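Local coordinates for alginase (Pseudoalteromonas, PDB 4Q8L), which probably cleaves the polysaccharide alginate by beta-elimination, acting as a lyase of polysaccharide lyase family 18, at residues A[47-52]-A[175-180]; A[64-69]-A[220-225]. All coordinates share one frame; numbering follows the deposited sequence.

Contact 1 of 2, residues A[47-52]-A[175-180]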
ATOM      1  N   HIS A  47       2.149  -8.769  -0.135  1.00 14.31           N
ATOM      2  CA  HIS A  47       2.665  -9.261   1.123  1.00 14.01           C
ATOM      3  C   HIS A  47       2.346  -8.094   2.037  1.00 12.81           C
ATOM      4  O   HIS A  47       2.892  -7.015   1.858  1.00 13.42           O
ATOM      5  CB  HIS A  47       4.171  -9.488   1.026  1.00 12.61           C
ATOM      6  CG  HIS A  47       4.698 -10.502   1.993  1.00 12.37           C
ATOM      7  ND1 HIS A  47       6.046 -10.754   2.141  1.00 15.14           N
ATOM      8  CD2 HIS A  47       4.059 -11.342   2.843  1.00 11.51           C
ATOM      9  CE1 HIS A  47       6.216 -11.705   3.046  1.00 15.20           C
ATOM     10  NE2 HIS A  47       5.028 -12.077   3.490  1.00 14.87           N
ATOM     11  N   GLU A  48       1.425  -8.277   2.979  1.00 13.07           N
ATOM     12  CA  GLU A  48       0.954  -7.128   3.743  1.00 13.72           C
ATOM     13  C   GLU A  48       0.210  -7.530   5.022  1.00 14.21           C
ATOM     14  O   GLU A  48      -0.093  -8.709   5.239  1.00 15.06           O
ATOM     15  CB  GLU A  48       0.069  -6.233   2.849  1.00 14.69           C
ATOM     16  CG  GLU A  48      -1.286  -6.843   2.509  1.00 18.36           C
ATOM     17  CD  GLU A  48      -2.002  -6.155   1.337  1.00 15.26           C
ATOM     18  OE1 GLU A  48      -2.892  -6.790   0.739  1.00 17.73           O
ATOM     19  OE2 GLU A  48      -1.700  -4.989   1.022  1.00 17.72           O
ATOM     20  N   TYR A  49      -0.059  -6.542   5.871  1.00 14.84           N
ATOM     21  CA  TYR A  49      -0.861  -6.735   7.068  1.00 14.15           C
ATOM     22  C   TYR A  49      -2.199  -6.031   6.877  1.00 15.13           C
ATOM     23  O   TYR A  49      -2.279  -5.030   6.166  1.00 13.95           O
ATOM     24  CB  TYR A  49      -0.147  -6.181   8.305  1.00 12.85           C
ATOM     25  CG  TYR A  49       1.049  -6.996   8.717  1.00 12.37           C
ATOM     26  CD1 TYR A  49       2.328  -6.622   8.338  1.00 11.63           C
ATOM     27  CD2 TYR A  49       0.899  -8.161   9.465  1.00 13.74           C
ATOM     28  CE1 TYR A  49       3.432  -7.373   8.710  1.00 12.27           C
ATOM     29  CE2 TYR A  49       1.997  -8.917   9.841  1.00 11.72           C
ATOM     30  CZ  TYR A  49       3.257  -8.514   9.455  1.00 12.95           C
ATOM     31  OH  TYR A  49       4.358  -9.252   9.817  1.00 14.36           O
ATOM     32  N   LYS A  50      -3.233  -6.550   7.539  1.00 12.36           N
ATOM     33  CA  LYS A  50      -4.601  -6.130   7.298  1.00 11.99           C
ATOM     34  C   LYS A  50      -5.403  -6.146   8.602  1.00 13.92           C
ATOM     35  O   LYS A  50      -5.434  -7.155   9.319  1.00 13.07           O
ATOM     36  CB  LYS A  50      -5.237  -7.077   6.272  1.00 14.90           C
ATOM     37  CG  LYS A  50      -6.719  -6.871   6.031  1.00 16.24           C
ATOM     38  CD  LYS A  50      -7.380  -8.192   5.683  1.00 17.33           C
ATOM     39  CE  LYS A  50      -7.503  -9.075   6.925  1.00 17.10           C
ATOM     40  NZ  LYS A  50      -7.773 -10.481   6.548  1.00 19.15           N
ATOM     41  N   VAL A  51      -6.048  -5.029   8.919  1.00 13.20           N
ATOM     42  CA  VAL A  51      -6.887  -4.974  10.117  1.00 13.47           C
ATOM     43  C   VAL A  51      -7.976  -6.060  10.023  1.00 13.97           C
ATOM     44  O   VAL A  51      -8.723  -6.121   9.047  1.00 14.65           O
ATOM     45  CB  VAL A  51      -7.530  -3.582  10.303  1.00 14.79           C
ATOM     46  CG1 VAL A  51      -8.551  -3.606  11.443  1.00 13.69           C
ATOM     47  CG2 VAL A  51      -6.452  -2.513  10.558  1.00 13.07           C
ATOM     48  N   LYS A  52      -8.054  -6.925  11.027  1.00 12.03           N
ATOM     49  CA  LYS A  52      -8.992  -8.053  10.966  1.00 16.75           C
ATOM     50  C   LYS A  52     -10.460  -7.606  10.930  1.00 14.85           C
ATOM     51  O   LYS A  52     -10.816  -6.552  11.462  1.00 13.93           O
ATOM     52  CB  LYS A  52      -8.753  -9.026  12.129  1.00 17.38           C
ATOM     53  CG  LYS A  52      -9.119  -8.453  13.486  1.00 18.33           C
ATOM     54  CD  LYS A  52      -8.750  -9.402  14.622  1.00 24.47           C
ATOM     55  CE  LYS A  52      -7.253  -9.620  14.716  1.00 19.27           C
ATOM     56  NZ  LYS A  52      -6.918 -10.328  15.981  1.00 21.10           N
ATOM     57  N   PHE A 175      -7.696  -0.867   7.272  1.00 14.83           N
ATOM     58  CA  PHE A 175      -6.373  -0.424   6.840  1.00 14.77           C
ATOM     59  C   PHE A 175      -5.454  -1.604   6.552  1.00 13.55           C
ATOM     60  O   PHE A 175      -5.481  -2.601   7.274  1.00 12.04           O
ATOM     61  CB  PHE A 175      -5.752   0.427   7.947  1.00 14.78           C
ATOM     62  CG  PHE A 175      -4.414   1.018   7.590  1.00 16.19           C
ATOM     63  CD1 PHE A 175      -4.306   1.983   6.586  1.00 12.69           C
ATOM     64  CD2 PHE A 175      -3.268   0.629   8.273  1.00 13.62           C
ATOM     65  CE1 PHE A 175      -3.073   2.544   6.264  1.00 12.73           C
ATOM     66  CE2 PHE A 175      -2.022   1.193   7.964  1.00 13.78           C
ATOM     67  CZ  PHE A 175      -1.929   2.149   6.955  1.00 12.49           C
ATOM     68  N   LYS A 176      -4.644  -1.480   5.498  1.00 13.68           N
ATOM     69  CA  LYS A 176      -3.603  -2.451   5.167  1.00 12.33           C
ATOM     70  C   LYS A 176      -2.301  -1.695   4.913  1.00 12.75           C
ATOM     71  O   LYS A 176      -2.323  -0.531   4.524  1.00 12.41           O
ATOM     72  CB  LYS A 176      -3.975  -3.265   3.911  1.00 13.69           C
ATOM     73  CG  LYS A 176      -5.254  -4.103   4.029  1.00 15.88           C
ATOM     74  CD  LYS A 176      -5.347  -5.189   2.927  1.00 14.75           C
ATOM     75  CE  LYS A 176      -5.503  -4.589   1.513  1.00 15.88           C
ATOM     76  NZ  LYS A 176      -5.360  -5.650   0.447  1.00 13.39           N
ATOM     77  N   PHE A 177      -1.170  -2.352   5.145  1.00 12.32           N
ATOM     78  CA  PHE A 177       0.122  -1.780   4.796  1.00 13.76           C
ATOM     79  C   PHE A 177       1.088  -2.899   4.461  1.00 15.70           C
ATOM     80  O   PHE A 177       0.941  -4.032   4.940  1.00 13.22           O
ATOM     81  CB  PHE A 177       0.689  -0.923   5.930  1.00 10.60           C
ATOM     82  CG  PHE A 177       1.125  -1.717   7.133  1.00 11.81           C
ATOM     83  CD1 PHE A 177       0.221  -2.025   8.147  1.00 13.34           C
ATOM     84  CD2 PHE A 177       2.436  -2.163   7.246  1.00 10.09           C
ATOM     85  CE1 PHE A 177       0.623  -2.770   9.265  1.00 13.34           C
ATOM     86  CE2 PHE A 177       2.845  -2.909   8.355  1.00 12.74           C
ATOM     87  CZ  PHE A 177       1.934  -3.212   9.367  1.00  8.97           C
ATOM     88  N   GLY A 178       2.076  -2.578   3.637  1.00 13.30           N
ATOM     89  CA  GLY A 178       3.050  -3.567   3.213  1.00 12.19           C
ATOM     90  C   GLY A 178       3.461  -3.316   1.780  1.00 14.37           C
ATOM     91  O   GLY A 178       3.873  -2.207   1.432  1.00 14.60           O
ATOM     92  N   ASN A 179       3.308  -4.335   0.942  1.00 12.16           N
ATOM     93  CA  ASN A 179       3.789  -4.286  -0.429  1.00 14.09           C
ATOM     94  C   ASN A 179       2.812  -5.032  -1.337  1.00 15.19           C
ATOM     95  O   ASN A 179       2.895  -6.255  -1.503  1.00 15.39           O
ATOM     96  CB  ASN A 179       5.192  -4.904  -0.485  1.00 13.79           C
ATOM     97  CG  ASN A 179       5.869  -4.767  -1.854  1.00 15.24           C
ATOM     98  OD1 ASN A 179       5.288  -4.256  -2.815  1.00 17.33           O
ATOM     99  ND2 ASN A 179       7.113  -5.229  -1.933  1.00 11.82           N
ATOM    100  N   TYR A 180       1.870  -4.290  -1.901  1.00 12.62           N
ATOM    101  CA  TYR A 180       0.899  -4.863  -2.823  1.00 15.93           C
ATOM    102  C   TYR A 180       1.315  -4.482  -4.236  1.00 17.81           C
ATOM    103  O   TYR A 180       0.972  -3.403  -4.742  1.00 16.80           O
ATOM    104  CB  TYR A 180      -0.520  -4.380  -2.504  1.00 15.90           C
ATOM    105  CG  TYR A 180      -1.630  -5.069  -3.283  1.00 21.50           C
ATOM    106  CD1 TYR A 180      -1.444  -5.469  -4.601  1.00 29.15           C
ATOM    107  CD2 TYR A 180      -2.870  -5.321  -2.696  1.00 25.40           C
ATOM    108  CE1 TYR A 180      -2.459  -6.097  -5.314  1.00 28.16           C
ATOM    109  CE2 TYR A 180      -3.896  -5.946  -3.409  1.00 23.59           C
ATOM    110  CZ  TYR A 180      -3.684  -6.323  -4.717  1.00 24.43           C
ATOM    111  OH  TYR A 180      -4.682  -6.946  -5.435  1.00 29.39           O
TER

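Contact 2 of 2, residues A[64-69]-A[220-225]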
ATOM      1  N   GLU A  64      -6.987   6.448  13.656  1.00 15.96           N
ATOM      2  CA  GLU A  64      -5.802   5.614  13.578  1.00 15.82           C
ATOM      3  C   GLU A  64      -4.617   6.382  13.009  1.00 17.58           C
ATOM      4  O   GLU A  64      -4.770   7.255  12.145  1.00 16.32           O
ATOM      5  CB  GLU A  64      -6.081   4.316  12.793  1.00 17.50           C
ATOM      6  CG  GLU A  64      -6.376   4.512  11.320  1.00 22.55           C
ATOM      7  CD  GLU A  64      -7.072   3.319  10.670  1.00 20.80           C
ATOM      8  OE1 GLU A  64      -8.049   3.557   9.928  1.00 21.01           O
ATOM      9  OE2 GLU A  64      -6.646   2.155  10.887  1.00 19.08           O
ATOM     10  N   VAL A  65      -3.440   6.066  13.532  1.00 12.38           N
ATOM     11  CA  VAL A  65      -2.192   6.649  13.065  1.00 14.42           C
ATOM     12  C   VAL A  65      -1.163   5.552  12.820  1.00 16.31           C
ATOM     13  O   VAL A  65      -0.759   4.853  13.758  1.00 17.16           O
ATOM     14  CB  VAL A  65      -1.622   7.640  14.085  1.00 15.30           C
ATOM     15  CG1 VAL A  65      -0.288   8.211  13.591  1.00 18.68           C
ATOM     16  CG2 VAL A  65      -2.627   8.772  14.355  1.00 20.45           C
ATOM     17  N   PHE A  66      -0.769   5.383  11.559  1.00 12.76           N
ATOM     18  CA  PHE A  66       0.272   4.431  11.188  1.00 12.79           C
ATOM     19  C   PHE A  66       1.530   5.182  10.771  1.00 14.04           C
ATOM     20  O   PHE A  66       1.461   6.111   9.975  1.00 13.39           O
ATOM     21  CB  PHE A  66      -0.177   3.530  10.032  1.00 14.01           C
ATOM     22  CG  PHE A  66       0.925   2.639   9.502  1.00 12.98           C
ATOM     23  CD1 PHE A  66       1.275   1.473  10.171  1.00 11.44           C
ATOM     24  CD2 PHE A  66       1.627   2.980   8.353  1.00 14.18           C
ATOM     25  CE1 PHE A  66       2.304   0.655   9.701  1.00 12.58           C
ATOM     26  CE2 PHE A  66       2.655   2.162   7.873  1.00 13.80           C
ATOM     27  CZ  PHE A  66       2.991   0.997   8.545  1.00 12.54           C
ATOM     28  N   GLU A  67       2.673   4.775  11.312  1.00 13.23           N
ATOM     29  CA  GLU A  67       3.948   5.384  10.957  1.00 15.90           C
ATOM     30  C   GLU A  67       5.018   4.319  10.746  1.00 18.58           C
ATOM     31  O   GLU A  67       5.067   3.320  11.470  1.00 14.89           O
ATOM     32  CB  GLU A  67       4.414   6.369  12.037  1.00 18.48           C
ATOM     33  CG  GLU A  67       3.452   7.518  12.299  1.00 22.55           C
ATOM     34  CD  GLU A  67       3.927   8.436  13.415  1.00 31.32           C
ATOM     35  OE1 GLU A  67       3.291   9.490  13.629  1.00 39.30           O
ATOM     36  OE2 GLU A  67       4.934   8.105  14.081  1.00 36.61           O
ATOM     37  N   ALA A  68       5.885   4.547   9.762  1.00 13.61           N
ATOM     38  CA  ALA A  68       6.965   3.616   9.485  1.00 15.15           C
ATOM     39  C   ALA A  68       8.077   4.282   8.703  1.00 14.77           C
ATOM     40  O   ALA A  68       7.841   5.226   7.946  1.00 15.73           O
ATOM     41  CB  ALA A  68       6.445   2.375   8.718  1.00 15.23           C
ATOM     42  N   THR A  69       9.287   3.782   8.919  1.00 13.14           N
ATOM     43  CA  THR A  69      10.425   4.069   8.065  1.00 16.23           C
ATOM     44  C   THR A  69      10.423   3.007   6.967  1.00 17.14           C
ATOM     45  O   THR A  69      10.448   1.804   7.248  1.00 14.43           O
ATOM     46  CB  THR A  69      11.739   4.048   8.876  1.00 16.80           C
ATOM     47  OG1 THR A  69      11.722   5.132   9.826  1.00 22.39           O
ATOM     48  CG2 THR A  69      12.943   4.206   7.967  1.00 17.67           C
ATOM     49  N   VAL A 220       8.204   1.100  13.335  1.00 15.39           N
ATOM     50  CA  VAL A 220       6.788   1.029  13.008  1.00 14.67           C
ATOM     51  C   VAL A 220       5.948   1.333  14.239  1.00 19.16           C
ATOM     52  O   VAL A 220       6.229   0.839  15.327  1.00 18.51           O
ATOM     53  CB  VAL A 220       6.421  -0.379  12.483  1.00 19.68           C
ATOM     54  CG1 VAL A 220       4.935  -0.467  12.174  1.00 14.07           C
ATOM     55  CG2 VAL A 220       7.272  -0.743  11.240  1.00 15.01           C
ATOM     56  N   SER A 221       4.919   2.153  14.082  1.00 14.93           N
ATOM     57  CA  SER A 221       3.962   2.316  15.166  1.00 15.51           C
ATOM     58  C   SER A 221       2.558   2.386  14.605  1.00 16.55           C
ATOM     59  O   SER A 221       2.355   2.784  13.453  1.00 14.34           O
ATOM     60  CB  SER A 221       4.286   3.537  16.050  1.00 18.71           C
ATOM     61  OG  SER A 221       4.210   4.742  15.317  1.00 28.37           O
ATOM     62  N   TYR A 222       1.594   1.963  15.412  1.00 13.13           N
ATOM     63  CA  TYR A 222       0.197   2.005  15.009  1.00 14.40           C
ATOM     64  C   TYR A 222      -0.674   2.301  16.229  1.00 17.47           C
ATOM     65  O   TYR A 222      -0.585   1.616  17.249  1.00 16.97           O
ATOM     66  CB  TYR A 222      -0.226   0.694  14.321  1.00 12.24           C
ATOM     67  CG  TYR A 222      -1.686   0.680  13.913  1.00 13.49           C
ATOM     68  CD1 TYR A 222      -2.125   1.397  12.810  1.00 14.59           C
ATOM     69  CD2 TYR A 222      -2.624  -0.036  14.636  1.00 11.20           C
ATOM     70  CE1 TYR A 222      -3.466   1.400  12.434  1.00 15.35           C
ATOM     71  CE2 TYR A 222      -3.969  -0.047  14.266  1.00 16.35           C
ATOM     72  CZ  TYR A 222      -4.383   0.679  13.168  1.00 17.02           C
ATOM     73  OH  TYR A 222      -5.710   0.687  12.797  1.00 14.51           O
ATOM     74  N   THR A 223      -1.490   3.348  16.119  1.00 15.44           N
ATOM     75  CA  THR A 223      -2.403   3.750  17.176  1.00 14.29           C
ATOM     76  C   THR A 223      -3.801   3.644  16.607  1.00 16.09           C
ATOM     77  O   THR A 223      -4.039   4.025  15.457  1.00 17.93           O
ATOM     78  CB  THR A 223      -2.183   5.223  17.605  1.00 17.49           C
ATOM     79  OG1 THR A 223      -0.878   5.373  18.170  1.00 24.57           O
ATOM     80  CG2 THR A 223      -3.226   5.635  18.642  1.00 24.31           C
ATOM     81  N   ARG A 224      -4.723   3.125  17.410  1.00 15.28           N
ATOM     82  CA  ARG A 224      -6.101   2.948  16.980  1.00 14.34           C
ATOM     83  C   ARG A 224      -7.028   3.217  18.152  1.00 19.18           C
ATOM     84  O   ARG A 224      -6.782   2.760  19.270  1.00 16.66           O
ATOM     85  CB  ARG A 224      -6.326   1.522  16.466  1.00 13.46           C
ATOM     86  CG  ARG A 224      -7.777   1.181  16.098  1.00 15.36           C
ATOM     87  CD  ARG A 224      -7.890  -0.262  15.568  1.00 14.87           C
ATOM     88  NE  ARG A 224      -9.220  -0.569  15.039  1.00 14.53           N
ATOM     89  CZ  ARG A 224      -9.583  -0.397  13.769  1.00 16.64           C
ATOM     90  NH1 ARG A 224      -8.718   0.086  12.881  1.00 13.36           N
ATOM     91  NH2 ARG A 224     -10.815  -0.703  13.382  1.00 17.74           N
ATOM     92  N   GLU A 225      -8.079   3.980  17.877  1.00 16.44           N
ATOM     93  CA  GLU A 225      -9.183   4.163  18.799  1.00 22.88           C
ATOM     94  C   GLU A 225     -10.444   4.188  17.972  1.00 24.68           C
ATOM     95  O   GLU A 225     -10.420   4.533  16.792  1.00 21.01           O
ATOM     96  CB  GLU A 225      -9.065   5.484  19.561  1.00 23.45           C
ATOM     97  CG  GLU A 225      -7.932   5.509  20.551  1.00 31.75           C
ATOM     98  CD  GLU A 225      -7.627   6.906  21.063  1.00 45.60           C
ATOM     99  OE1 GLU A 225      -6.558   7.065  21.696  1.00 47.19           O
ATOM    100  OE2 GLU A 225      -8.444   7.834  20.835  1.00 39.84           O
TER
HETATM  101  O   HOH W   1      -8.692   0.091   9.957  1.00 15.57           O
HETATM  102  O   HOH W   2       1.308   5.421  15.341  1.00 24.44           O

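Contact 1 of 2, residues A[47-52]-A[175-180]
E48 and K176 meet through a short salt bridge, with OE1 of E48 2.7 Å from NZ of K176. The ammonium comes from above the carboxylate plane, 44° out of it. E48 CG sits between its backbone N and carbonyl carbon (chi1 71°), and from there the extended chain runs across to K176. The K176 chain bends at chi3, which turns NZ toward the acid. Its CG also packs on K50 CG at 3.7 Å. An alanine in place of K176 lacks the ammonium and the methylenes beyond CB, so OE1 of E48 would probably lose this charge partner and K50 CG its packing surface. The same OE1 has a second cation, R46. On the face carrying H47, Y49 and F177, CD1 of Y49 touches CZ of F177 at 3.6 Å. Their planes are 29° apart but slid, so the rings barely overlap. Antiparallel backbone bonds hold the strands in step; Y49 N to F177 O is 2.9 Å and nearly straight. At G178 the chain turns a corner. Any side chain there would collide with H47 O and E48 CA. Beyond the corner, N179 N bonds H47 O at 2.9 Å, while the N179 amide reaches T80, S213 and F30. In the curled antiparallel sheet, consistent with a jelly-roll sandwich, strand 44-51 lies between strand 12-15 and strands 174-177 and 179-182, which pair with strand 79-86.

Contact 2 of 2, residues A[64-69]-A[220-225]
E64 and Y222, the two residues with the most surface buried by this contact, join through a hydrogen bond from Y222 OH to E64 OE2, 2.6 Å long. The hydroxyl meets OE2 on the anti side of the carboxylate, 24° out of its plane. OE2 itself lies at the edge of the Y222 ring, in the ring plane. Y222 CG is anti to its backbone N (chi1 179°), which carries OH to the E64 carboxylate. R224 adds a third member. Its NH1 donates to Y222 OH at 3.1 Å, in the guanidinium plane, and makes a longer salt bridge of 3.5 Å to E64 OE2. A water links the same NH1 and OE2. OE2 accepts from a hydroxyl and a water, with the R224 cation at longer range; together they would probably stabilise its negative charge. The other oxygen, OE1, bonds H85 and N149, while R224 NH2 bonds L55 O. S221 comes next. Its OG shares a second water with V65 O, and it stands 3.7 Å from E67 OE2. Its backbone N and O both bond E67. On the face of E64 and Y222, F66 CB packs at the edge of the Y222 ring, 4.0 Å from CD1, and F66 CE1 meets V220 CG1 at 3.8 Å. These are neighbouring antiparallel strands of a seven-stranded sheet, consistent with the jelly-roll sandwich of concanavalin-like lyases.

Overall arrangement
Contact 1 and contact 2 belong to two different antiparallel sheets, and their centres lie 13 Å apart. The sheets meet through aromatic side chains. F177 CD2 touches F66 CZ at 3.5 Å, and F175 CE2 lies 3.6 Å from F66 CG. F175 CB also comes within 3.5 Å of E64 OE2, and V51 CG1 reaches R224 NH1 at 4.0 Å. Strand 62-74 directly follows strand 44-51, and the segments alternate, so the chain crosses from one sheet to the other more than once. Contact 1 is centred about 7 Å from the chain centre, contact 2 about 14 Å. The calcium site, with D100, D108, V110, N113 and I115, includes no residue of either contact.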